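Local coordinates for protein chitinase (Chromobacterium violaceum, PDB 4TXG) that probably hydrolyses the glycosidic bonds of chitin as a family 18 glycoside hydrolase and probably also binds chitin, at residues T248-G253 / A299-Y304; V407-A412 / G561-P566; V499-I504 / G531-Y536; G664-G669 / Y673-K678; A703-A708 / V718-S723. All blocks are in the same frame, centred on the assembly; numbering follows the deposited sequence.

The five contacts illustrate how chemistry follows position in a multidomain chain. Contacts 1 to 3 belong to the family 18 part and are buried, and each joins side chains by apolar touches without a direct hydrogen bond. Contact 1 sets a barrel strand against its helix, whereas contacts 2 and 3 lie in or beside the insertion between the last two barrel strands, their centres about 22 Å apart. Contacts 4 and 5 fall in the Chitinase C region, only about 7 Å apart at the nearest atoms, and are partly buried. There waters enter: contact 4 adds paired backbone bonds and a CH-pi contact, while contact 5 combines a slight methyl touch with one water bridge, with a cesium ion alongside.

Contact 1. Residues T248-G253 / A299-Y304; sequences TLISVG and AFLRKY
Ile250 and Leu301 mark the nearest backbone approach, their CA atoms 8.2 Å apart, where strand 247-253 packs against the last turns of helix 287-304. Each CA-CB bond of Ile250 and Phe300 is directed at the other segment, and three side chains span the distance between the backbones. Ile250 meets both helix residues, CG1 nearest Phe300 and CG2 nearest Leu301. Its CG1, anti to the backbone N (chi1 -180°), comes within 3.8 Å of Phe300 CE1, the two side chains crossing at about a right angle. The other branch, CG2, lies between the backbone N and the carbonyl carbon and reaches CD2 of Leu301 at 4.0 Å. One face of the Phe300 ring is covered from within its own helix, with Tyr304 CD2 placed 3.6 Å above the plane and over the centre. Val309 of the neighbouring strand 308-312 touches Ile250 and Leu301 alike.

Strand, helix and following parallel strand form a right-handed beta-alpha-beta crossover of the TIM barrel. Ser251 lies in a Ser-Val-Gly-Gly sequence that matches the SxGG motif of family 18, and its OG hydrogen-bonds Asp310 OD2. With no direct polar bond between the segments, the joint depends on the fit of hydrocarbon surfaces, while the polar side chains Thr248, Ser251 and Arg302 find partners in other strands and helices.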
# COMPACT_ATOMS: atom_id res chain seq x y z
N THR A 248 13.77 -9.28 -5.18
CA THR A 248 13.75 -7.89 -5.62
C THR A 248 12.60 -7.64 -6.58
O THR A 248 12.28 -8.47 -7.43
CB THR A 248 15.08 -7.46 -6.29
OG1 THR A 248 15.39 -8.34 -7.39
CG2 THR A 248 16.21 -7.51 -5.27
N LEU A 249 11.95 -6.49 -6.41
CA LEU A 249 10.85 -6.10 -7.28
C LEU A 249 11.08 -4.69 -7.80
O LEU A 249 11.64 -3.84 -7.09
CB LEU A 249 9.50 -6.17 -6.55
CG LEU A 249 9.05 -7.59 -6.14
CD1 LEU A 249 9.52 -7.91 -4.73
CD2 LEU A 249 7.55 -7.74 -6.25
N ILE A 250 10.67 -4.44 -9.03
CA ILE A 250 10.77 -3.10 -9.60
C ILE A 250 9.47 -2.33 -9.32
O ILE A 250 8.38 -2.77 -9.71
CB ILE A 250 11.12 -3.15 -11.12
CG1 ILE A 250 11.23 -1.74 -11.70
CG2 ILE A 250 10.12 -4.04 -11.91
CD1 ILE A 250 12.35 -0.89 -11.06
N SER A 251 9.57 -1.21 -8.61
CA SER A 251 8.39 -0.40 -8.34
C SER A 251 8.20 0.63 -9.45
O SER A 251 9.16 1.28 -9.87
CB SER A 251 8.48 0.31 -6.99
OG SER A 251 8.63 -0.63 -5.96
N VAL A 252 6.97 0.77 -9.91
CA VAL A 252 6.67 1.63 -11.05
C VAL A 252 5.68 2.71 -10.62
O VAL A 252 4.61 2.40 -10.11
CB VAL A 252 6.07 0.82 -12.22
CG1 VAL A 252 5.96 1.71 -13.48
CG2 VAL A 252 6.91 -0.43 -12.49
N GLY A 253 6.06 3.97 -10.82
CA GLY A 253 5.16 5.08 -10.50
C GLY A 253 5.64 5.94 -9.34
O GLY A 253 6.68 6.60 -9.42
N ALA A 299 9.77 -8.44 -20.16
CA ALA A 299 11.11 -8.34 -20.74
C ALA A 299 12.09 -7.74 -19.74
O ALA A 299 13.27 -8.13 -19.69
CB ALA A 299 11.08 -7.49 -22.01
N PHE A 300 11.61 -6.79 -18.94
CA PHE A 300 12.44 -6.11 -17.94
C PHE A 300 12.85 -7.08 -16.83
O PHE A 300 14.02 -7.14 -16.45
CB PHE A 300 11.68 -4.92 -17.36
CG PHE A 300 12.50 -4.03 -16.48
CD1 PHE A 300 12.60 -4.27 -15.12
CD2 PHE A 300 13.13 -2.92 -17.01
CE1 PHE A 300 13.36 -3.42 -14.30
CE2 PHE A 300 13.87 -2.06 -16.21
CZ PHE A 300 13.98 -2.31 -14.85
N LEU A 301 11.88 -7.83 -16.31
CA LEU A 301 12.18 -8.84 -15.29
C LEU A 301 13.22 -9.86 -15.78
O LEU A 301 14.15 -10.22 -15.05
CB LEU A 301 10.91 -9.58 -14.89
CG LEU A 301 9.78 -8.76 -14.26
CD1 LEU A 301 8.74 -9.67 -13.62
CD2 LEU A 301 10.30 -7.76 -13.27
N ARG A 302 13.05 -10.32 -17.01
CA ARG A 302 13.97 -11.29 -17.59
C ARG A 302 15.37 -10.70 -17.78
O ARG A 302 16.37 -11.40 -17.59
CB ARG A 302 13.43 -11.79 -18.94
CG ARG A 302 12.32 -12.80 -18.78
CD ARG A 302 11.59 -13.05 -20.08
NE ARG A 302 10.77 -14.26 -20.00
CZ ARG A 302 9.85 -14.61 -20.91
NH1 ARG A 302 9.63 -13.84 -21.97
NH2 ARG A 302 9.17 -15.74 -20.75
N LYS A 303 15.43 -9.43 -18.15
CA LYS A 303 16.71 -8.80 -18.47
C LYS A 303 17.57 -8.53 -17.25
O LYS A 303 18.80 -8.71 -17.29
CB LYS A 303 16.47 -7.48 -19.21
CG LYS A 303 17.74 -6.77 -19.65
CD LYS A 303 17.41 -5.57 -20.51
CE LYS A 303 18.65 -4.94 -21.13
NZ LYS A 303 18.26 -3.74 -21.93
N TYR A 304 16.93 -8.10 -16.16
CA TYR A 304 17.67 -7.64 -14.99
C TYR A 304 17.55 -8.56 -13.78
O TYR A 304 18.12 -8.27 -12.72
CB TYR A 304 17.23 -6.23 -14.63
CG TYR A 304 17.56 -5.23 -15.72
CD1 TYR A 304 18.89 -4.97 -16.06
CD2 TYR A 304 16.56 -4.57 -16.42
CE1 TYR A 304 19.22 -4.08 -17.06
CE2 TYR A 304 16.88 -3.66 -17.43
CZ TYR A 304 18.21 -3.42 -17.74
OH TYR A 304 18.55 -2.53 -18.73

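Contact 2. Residues V407-A412 / G561-P566; sequences VGPNAA and GALAAP
Leu563 stands across the ring of Pro409 at about a right angle, and its forked end serves two partners in the 407-412 loop. CD1 touches Pro409 CG at 3.9 Å. CD2 lies instead by the methyl of Ala412, 4.1 Å from CB. With CG anti to its carbonyl carbon (chi1 -63°), the fork is carried toward the loop, where its two branches can part between these neighbours. The same proline is met a second time by Ala565, whose CB bond is directed at the loop: it approaches Pro409 CB to 3.7 Å and lies 3.9 Å from CG, so the methyl is set alongside the CB-CG edge of the ring. The backbones come closest at Ala412 and Leu563, their CA atoms 5.1 Å apart, and there Ala412 CA makes a CA-H...O contact with Leu563 O at 3.5 Å. The angle at the hydrogen is 127°, well short of straight.

Residues 561-564 form the turn between strands 556-560 and 565-570, an antiparallel hairpin in which Ala564 and Ala565 both face Asn560 as a G1 beta bulge. The facing loop follows barrel strand 391-395. Its Asn410 reaches back to Asp398, which ends a Met-Ser-Tyr-Asp sequence matching the MxYD motif of family 18, and its backbone N donates to Ser578 OG. Between the two segments themselves, turn and loop thus meet through methyl, methylene and CH...O contacts, while one residue further on a backbone hydrogen bond between Leu563 and Leu413 joins them as well.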
# COMPACT_ATOMS: atom_id res chain seq x y z
N VAL A 407 -2.40 19.10 12.36
CA VAL A 407 -1.16 18.60 12.93
C VAL A 407 -1.38 17.29 13.66
O VAL A 407 -2.17 17.22 14.60
CB VAL A 407 -0.54 19.63 13.89
CG1 VAL A 407 0.78 19.10 14.43
CG2 VAL A 407 -0.35 20.98 13.18
N GLY A 408 -0.65 16.25 13.27
CA GLY A 408 -0.86 14.95 13.89
C GLY A 408 0.08 13.89 13.35
O GLY A 408 0.91 14.18 12.49
N PRO A 409 -0.07 12.65 13.85
CA PRO A 409 0.86 11.58 13.47
C PRO A 409 0.79 11.25 11.99
O PRO A 409 -0.27 11.29 11.36
CB PRO A 409 0.37 10.37 14.29
CG PRO A 409 -0.61 10.91 15.28
CD PRO A 409 -1.17 12.16 14.68
N ASN A 410 1.96 10.91 11.45
CA ASN A 410 2.09 10.51 10.07
C ASN A 410 1.48 9.13 9.80
O ASN A 410 0.98 8.85 8.71
CB ASN A 410 3.58 10.53 9.70
CG ASN A 410 3.81 10.22 8.25
OD1 ASN A 410 4.26 9.14 7.89
ND2 ASN A 410 3.48 11.17 7.39
N ALA A 411 1.48 8.28 10.83
CA ALA A 411 1.15 6.87 10.63
C ALA A 411 0.53 6.25 11.89
O ALA A 411 0.99 5.22 12.36
CB ALA A 411 2.40 6.10 10.24
N ALA A 412 -0.50 6.89 12.44
CA ALA A 412 -1.15 6.34 13.63
C ALA A 412 -1.56 4.88 13.43
O ALA A 412 -2.10 4.52 12.39
CB ALA A 412 -2.38 7.18 13.99
N GLY A 561 0.38 6.25 23.39
CA GLY A 561 0.16 4.82 23.21
C GLY A 561 -1.17 4.46 22.57
O GLY A 561 -1.31 3.38 21.99
N ALA A 562 -2.15 5.35 22.68
CA ALA A 562 -3.44 5.12 22.03
C ALA A 562 -3.27 5.18 20.51
O ALA A 562 -3.99 4.52 19.76
CB ALA A 562 -4.47 6.14 22.51
N LEU A 563 -2.30 5.97 20.06
CA LEU A 563 -2.04 6.15 18.64
C LEU A 563 -0.85 5.33 18.15
O LEU A 563 -0.65 5.19 16.95
CB LEU A 563 -1.78 7.63 18.34
CG LEU A 563 -2.93 8.60 18.62
CD1 LEU A 563 -2.45 10.06 18.64
CD2 LEU A 563 -4.01 8.39 17.57
N ALA A 564 -0.07 4.80 19.09
CA ALA A 564 1.26 4.24 18.83
C ALA A 564 2.11 5.23 18.03
O ALA A 564 2.70 4.87 17.01
CB ALA A 564 1.16 2.89 18.10
N ALA A 565 2.17 6.46 18.51
CA ALA A 565 2.80 7.54 17.77
C ALA A 565 3.77 8.36 18.63
O ALA A 565 3.38 8.91 19.65
CB ALA A 565 1.75 8.45 17.18
N PRO A 566 5.05 8.41 18.22
CA PRO A 566 6.00 9.34 18.82
C PRO A 566 6.07 10.63 18.01
O PRO A 566 5.78 10.64 16.81
CB PRO A 566 7.33 8.58 18.76
CG PRO A 566 7.19 7.69 17.52
CD PRO A 566 5.69 7.51 17.25

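Contact 3. Residues V499-I504 / G531-Y536; sequences VGIDNI and GLAGSY
Ile501 and Ile504 reach across to Ala533 and Tyr536, which follow helix 522-530 in the chain, a helix that ends in a Schellman motif at Gly531. Both segments belong to the insertion that family 18 enzymes such as this one carry between the last two strands of the TIM barrel, and they bracket the helix in sequence.

The apolar contacts fall into two separate pairs. Ile501 is drawn out along CG1, anti to the backbone N (chi1 -165°), and its terminal CD1 arrives 3.9 Å from Ala533 CB and 4.0 Å from Ala533 CA. Ile504 takes another shape: CG1 stands between the backbone N and the carbonyl carbon, which projects CD1 to 3.7 Å from Tyr536 CE1. The isoleucine and tyrosine side chains cross at about a right angle. Ile504 also packs on Pro521 and Ile542 of adjoining loops.

The aromatic ring is also steadied within its own segment. Tyr536 turns back over Gly534, whose CA lies 3.5 Å above one ring face and toward its rim, an arrangement suited to a residue with no side chain.

No hydrogen bond joins the two segments directly; Asp502, for example, forms a salt bridge with Lys573. A single imidazole of the intervening helix finally joins the two segments at the polar level: His524 hydrogen-bonds Ile501 O through NE2 and Tyr536 OH through ND1.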
# COMPACT_ATOMS: atom_id res chain seq x y z
N VAL A 499 10.82 23.91 8.29
CA VAL A 499 11.85 24.27 7.32
C VAL A 499 13.26 24.15 7.88
O VAL A 499 13.44 23.92 9.07
CB VAL A 499 11.65 25.74 6.81
CG1 VAL A 499 10.32 25.89 6.04
CG2 VAL A 499 11.73 26.73 7.97
N GLY A 500 14.25 24.28 7.00
CA GLY A 500 15.64 24.37 7.42
C GLY A 500 16.14 23.11 8.09
O GLY A 500 16.08 22.02 7.51
N ILE A 501 16.62 23.25 9.32
CA ILE A 501 17.16 22.11 10.07
C ILE A 501 16.06 21.10 10.39
O ILE A 501 16.33 19.94 10.71
CB ILE A 501 17.85 22.57 11.38
CG1 ILE A 501 18.73 21.45 11.96
CG2 ILE A 501 16.82 23.08 12.38
CD1 ILE A 501 19.62 21.89 13.12
N ASP A 502 14.80 21.55 10.27
CA ASP A 502 13.64 20.68 10.48
C ASP A 502 13.13 20.01 9.20
O ASP A 502 12.06 19.39 9.21
CB ASP A 502 12.49 21.48 11.10
CG ASP A 502 12.83 22.04 12.46
OD1 ASP A 502 13.55 21.35 13.22
OD2 ASP A 502 12.38 23.17 12.76
N ASN A 503 13.88 20.12 8.11
CA ASN A 503 13.36 19.73 6.80
C ASN A 503 14.49 19.32 5.85
O ASN A 503 14.49 19.69 4.68
CB ASN A 503 12.54 20.90 6.23
CG ASN A 503 11.74 20.54 4.99
OD1 ASN A 503 11.19 19.45 4.87
ND2 ASN A 503 11.68 21.47 4.04
N ILE A 504 15.45 18.54 6.34
CA ILE A 504 16.69 18.35 5.58
C ILE A 504 16.54 17.45 4.35
O ILE A 504 17.38 17.47 3.47
CB ILE A 504 17.83 17.80 6.47
CG1 ILE A 504 17.68 16.31 6.77
CG2 ILE A 504 17.95 18.63 7.75
CD1 ILE A 504 18.95 15.69 7.41
N GLY A 531 19.74 16.96 20.78
CA GLY A 531 20.31 18.30 20.77
C GLY A 531 21.53 18.43 19.88
O GLY A 531 22.41 19.28 20.13
N LEU A 532 21.60 17.59 18.85
CA LEU A 532 22.71 17.58 17.89
C LEU A 532 22.20 18.04 16.53
O LEU A 532 21.13 17.61 16.09
CB LEU A 532 23.33 16.18 17.79
CG LEU A 532 23.89 15.58 19.08
CD1 LEU A 532 24.25 14.12 18.88
CD2 LEU A 532 25.09 16.38 19.58
N ALA A 533 22.96 18.89 15.86
CA ALA A 533 22.49 19.46 14.60
C ALA A 533 22.72 18.53 13.42
O ALA A 533 21.98 18.56 12.44
CB ALA A 533 23.17 20.80 14.34
N GLY A 534 23.76 17.71 13.52
CA GLY A 534 24.14 16.80 12.45
C GLY A 534 25.29 17.33 11.60
O GLY A 534 25.17 18.39 10.98
N SER A 535 26.40 16.60 11.57
CA SER A 535 27.60 17.05 10.86
C SER A 535 27.43 16.99 9.34
O SER A 535 28.24 17.54 8.59
CB SER A 535 28.80 16.20 11.27
OG SER A 535 28.62 14.85 10.88
N TYR A 536 26.37 16.31 8.90
CA TYR A 536 26.06 16.11 7.48
C TYR A 536 25.30 17.27 6.84
O TYR A 536 25.00 17.23 5.65
CB TYR A 536 25.24 14.82 7.33
CG TYR A 536 24.19 14.71 8.43
CD1 TYR A 536 23.05 15.49 8.40
CD2 TYR A 536 24.39 13.86 9.52
CE1 TYR A 536 22.10 15.42 9.42
CE2 TYR A 536 23.44 13.77 10.53
CZ TYR A 536 22.30 14.56 10.48
OH TYR A 536 21.37 14.49 11.49

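Contact 4. Residues G664-G669 / Y673-K678; sequences GGFKLG and YPINPK
Phe666 lays one face of its ring over the pyrrolidine of Pro677, whose CB makes a CH-pi contact 3.6 Å from the ring centroid and 16° off the ring normal. The same ring meets Ile675 at its edge, where CG2 stands near the ring plane, 3.7 Å from CE1. Two hydrocarbon neighbours thus hold the phenyl from different directions, one over a face and one at the rim. With CG anti to the carbonyl carbon (chi1 -74°), the ring swings back toward the returning segment.

On the side away from the ring, the link is polar and watery. Lys667 has an extended chain, yet its NZ stays 3.9 Å from Asn676 OD1, too far for a direct bond. Two waters bridge instead: one takes the N-H of Lys667 and donates to Asn676 OD1, 3.1 Å from each, and the other lies 3.0 Å from Lys667 NZ and near both Asn676 OD1 and Pro674 O. At the far end the backbones pair directly, Lys678 N bonding Gly664 O at 2.7 Å and Gly664 N bonding Lys678 O at 2.9 Å.

The loop tip, with its cis peptide before Pro674, leans toward the catalytic part: Tyr673 and Ile675 touch Arg378, and Gly669 N has a weak bond to Ser318 OG. Gly664 and Lys678 form an antiparallel hydrogen-bonded pair closing a long-looped beta hairpin, whose strands 659-664 and 678-683 sit at one edge of the four-stranded sheet in the Chitinase C region.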
# COMPACT_ATOMS: atom_id res chain seq x y z
N GLY A 664 -21.52 -3.31 -7.98
CA GLY A 664 -21.20 -2.46 -9.11
C GLY A 664 -22.14 -1.26 -9.17
O GLY A 664 -22.89 -1.01 -8.23
N GLY A 665 -22.09 -0.52 -10.27
CA GLY A 665 -22.91 0.67 -10.39
C GLY A 665 -22.54 1.75 -9.39
O GLY A 665 -23.40 2.47 -8.87
N PHE A 666 -21.24 1.88 -9.12
CA PHE A 666 -20.75 2.94 -8.25
C PHE A 666 -20.82 4.29 -8.96
O PHE A 666 -20.54 4.38 -10.15
CB PHE A 666 -19.30 2.68 -7.83
CG PHE A 666 -19.15 1.59 -6.79
CD1 PHE A 666 -19.18 1.90 -5.44
CD2 PHE A 666 -18.95 0.27 -7.17
CE1 PHE A 666 -19.02 0.91 -4.47
CE2 PHE A 666 -18.79 -0.73 -6.21
CZ PHE A 666 -18.83 -0.41 -4.86
N LYS A 667 -21.21 5.34 -8.24
CA LYS A 667 -21.11 6.69 -8.78
C LYS A 667 -19.65 7.15 -8.74
O LYS A 667 -18.79 6.50 -8.15
CB LYS A 667 -21.99 7.67 -8.00
CG LYS A 667 -23.47 7.35 -8.00
CD LYS A 667 -24.17 8.25 -6.99
CE LYS A 667 -25.56 7.77 -6.64
NZ LYS A 667 -26.06 8.47 -5.42
N LEU A 668 -19.37 8.28 -9.39
CA LEU A 668 -18.09 8.94 -9.23
C LEU A 668 -17.87 9.20 -7.74
O LEU A 668 -18.82 9.45 -7.00
CB LEU A 668 -18.03 10.25 -10.02
CG LEU A 668 -18.13 10.11 -11.54
CD1 LEU A 668 -17.85 11.44 -12.22
CD2 LEU A 668 -17.17 9.05 -12.05
N GLY A 669 -16.61 9.14 -7.31
CA GLY A 669 -16.30 9.16 -5.90
C GLY A 669 -16.88 10.29 -5.08
O GLY A 669 -17.32 10.06 -3.95
N TYR A 673 -21.51 9.30 -1.41
CA TYR A 673 -21.89 9.46 0.00
C TYR A 673 -23.41 9.37 0.12
O TYR A 673 -24.12 10.20 -0.44
CB TYR A 673 -21.44 10.81 0.57
CG TYR A 673 -19.98 11.14 0.44
CD1 TYR A 673 -19.45 11.63 -0.75
CD2 TYR A 673 -19.12 11.02 1.53
CE1 TYR A 673 -18.11 11.95 -0.86
CE2 TYR A 673 -17.79 11.34 1.42
CZ TYR A 673 -17.29 11.81 0.22
OH TYR A 673 -15.96 12.13 0.13
N PRO A 674 -23.92 8.34 0.81
CA PRO A 674 -23.22 7.17 1.33
C PRO A 674 -22.85 6.27 0.16
O PRO A 674 -23.13 6.60 -0.99
CB PRO A 674 -24.27 6.51 2.23
CG PRO A 674 -25.56 6.86 1.59
CD PRO A 674 -25.37 8.28 1.10
N ILE A 675 -22.20 5.15 0.45
CA ILE A 675 -21.77 4.25 -0.60
C ILE A 675 -22.91 3.31 -0.94
O ILE A 675 -23.28 2.45 -0.14
CB ILE A 675 -20.51 3.48 -0.15
CG1 ILE A 675 -19.43 4.48 0.28
CG2 ILE A 675 -19.98 2.60 -1.28
CD1 ILE A 675 -18.11 3.85 0.76
N ASN A 676 -23.50 3.47 -2.13
CA ASN A 676 -24.67 2.67 -2.45
C ASN A 676 -24.62 2.00 -3.84
O ASN A 676 -25.35 2.36 -4.76
CB ASN A 676 -25.95 3.50 -2.31
CG ASN A 676 -26.06 4.59 -3.33
OD1 ASN A 676 -25.05 5.13 -3.79
ND2 ASN A 676 -27.29 4.91 -3.72
N PRO A 677 -23.74 1.00 -3.96
CA PRO A 677 -23.66 0.22 -5.19
C PRO A 677 -24.82 -0.76 -5.30
O PRO A 677 -25.59 -0.94 -4.35
CB PRO A 677 -22.35 -0.54 -5.03
CG PRO A 677 -22.27 -0.76 -3.53
CD PRO A 677 -22.76 0.55 -2.96
N LYS A 678 -24.94 -1.38 -6.46
CA LYS A 678 -25.93 -2.42 -6.67
C LYS A 678 -25.27 -3.79 -6.49
O LYS A 678 -24.20 -4.04 -7.04
CB LYS A 678 -26.53 -2.29 -8.07
CG LYS A 678 -27.74 -3.14 -8.34
CD LYS A 678 -28.32 -2.81 -9.71
CE LYS A 678 -28.73 -1.34 -9.79
NZ LYS A 678 -28.97 -0.92 -11.19
O HOH W 1 -22.41 4.88 -5.45
O HOH W 2 -24.83 7.96 -2.78

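Contact 5. Residues A703-A708 / V718-S723; sequences APANIA and VSAGHS. With CS (cesium ion), chain G.
Ala705 and His722 are joined by a water rather than by any direct hydrogen bond: the solvent accepts the N-H of Ala705 at 2.9 Å and donates to the carbonyl O of His722 at 3.0 Å. The side-chain part of the contact is just as slight. Ala705 CB, whose bond from CA heads toward the other segment, lies 3.9 Å from His722 O and 4.4 Å from Ala720 CB. The CA atoms of Ala705 and Ala720 stand 6.4 Å apart, the nearest backbone approach. Asn735 lies close to both methyls, on the strand that pairs with 716-719. The imidazole of His722 is engaged elsewhere, with NE2 bonded to Gly724 O and ND1 to Lys731 N, a pattern that probably fixes its rotation and favours a proton on NE2.

Strand 716-719 lies at one edge of the six-stranded sheet in the Chitinase C region, and the segment 703-708 carries the chain from strand 694-700 of that sheet to the short strand 708-709 of the four-stranded sheet. Val718 and Ser719 both face Arg736, a classic beta bulge, at the point where the strand turns a corner.

A cesium ion sits beside this bulge, bound by Ser719 OG at 3.2 Å and by a water at the same distance, with Phe734 O as a further ligand. Ser719 OG is its ligand from the two segments, and the serine presents that oxygen by placing OG anti to its backbone nitrogen (chi1 -179°).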
# COMPACT_ATOMS: atom_id res chain seq x y z
N ALA A 703 -16.19 -0.89 7.39
CA ALA A 703 -17.50 -0.24 7.35
C ALA A 703 -18.24 -0.57 8.62
O ALA A 703 -18.16 -1.69 9.12
CB ALA A 703 -18.31 -0.69 6.13
N PRO A 704 -18.98 0.42 9.15
CA PRO A 704 -19.80 0.20 10.35
C PRO A 704 -20.80 -0.93 10.12
O PRO A 704 -21.21 -1.17 8.99
CB PRO A 704 -20.52 1.53 10.54
CG PRO A 704 -19.71 2.53 9.80
CD PRO A 704 -19.04 1.81 8.68
N ALA A 705 -21.20 -1.60 11.19
CA ALA A 705 -22.03 -2.79 11.04
C ALA A 705 -23.51 -2.44 10.88
O ALA A 705 -24.38 -3.11 11.45
CB ALA A 705 -21.83 -3.72 12.24
N ASN A 706 -23.80 -1.40 10.11
CA ASN A 706 -25.18 -1.00 9.86
C ASN A 706 -25.54 -1.08 8.37
O ASN A 706 -26.50 -0.44 7.92
CB ASN A 706 -25.43 0.41 10.39
CG ASN A 706 -24.47 1.44 9.80
OD1 ASN A 706 -23.69 1.14 8.90
ND2 ASN A 706 -24.53 2.65 10.32
N ILE A 707 -24.79 -1.89 7.63
CA ILE A 707 -25.05 -2.09 6.21
C ILE A 707 -26.49 -2.58 6.00
O ILE A 707 -27.01 -3.37 6.78
CB ILE A 707 -24.04 -3.09 5.62
CG1 ILE A 707 -24.31 -3.35 4.13
CG2 ILE A 707 -24.04 -4.38 6.40
CD1 ILE A 707 -23.11 -3.95 3.40
N ALA A 708 -27.14 -2.06 4.97
CA ALA A 708 -28.54 -2.38 4.74
C ALA A 708 -28.81 -2.39 3.24
O ALA A 708 -27.92 -2.09 2.45
CB ALA A 708 -29.44 -1.39 5.44
N VAL A 718 -25.77 -10.31 10.64
CA VAL A 718 -26.20 -11.37 11.54
C VAL A 718 -25.12 -11.70 12.56
O VAL A 718 -25.38 -12.35 13.57
CB VAL A 718 -26.59 -12.66 10.77
CG1 VAL A 718 -27.91 -12.45 10.06
CG2 VAL A 718 -25.50 -13.06 9.78
N SER A 719 -23.91 -11.22 12.30
CA SER A 719 -22.79 -11.47 13.19
C SER A 719 -21.82 -10.30 13.14
O SER A 719 -21.08 -10.14 12.16
CB SER A 719 -22.07 -12.77 12.82
OG SER A 719 -20.99 -13.02 13.70
N ALA A 720 -21.83 -9.48 14.18
CA ALA A 720 -21.00 -8.28 14.19
C ALA A 720 -19.63 -8.58 14.77
O ALA A 720 -19.50 -8.90 15.94
CB ALA A 720 -21.68 -7.17 14.98
N GLY A 721 -18.59 -8.46 13.94
CA GLY A 721 -17.24 -8.61 14.44
C GLY A 721 -16.77 -7.37 15.17
O GLY A 721 -15.83 -7.42 15.96
N HIS A 722 -17.42 -6.24 14.89
CA HIS A 722 -17.10 -5.01 15.59
C HIS A 722 -18.33 -4.18 15.89
O HIS A 722 -19.14 -3.91 15.01
CB HIS A 722 -16.11 -4.16 14.81
CG HIS A 722 -15.78 -2.88 15.50
ND1 HIS A 722 -14.79 -2.78 16.46
CD2 HIS A 722 -16.37 -1.66 15.45
CE1 HIS A 722 -14.77 -1.56 16.95
NE2 HIS A 722 -15.72 -0.85 16.35
N SER A 723 -18.44 -3.73 17.14
CA SER A 723 -19.48 -2.79 17.55
C SER A 723 -18.85 -1.67 18.37
O SER A 723 -17.83 -1.87 19.02
CB SER A 723 -20.57 -3.50 18.36
OG SER A 723 -21.15 -4.54 17.59
CS CS G . -18.03 -12.23 12.67
O HOH W 3 -19.33 -1.39 13.42
O HOH W 4 -17.71 -13.88 9.89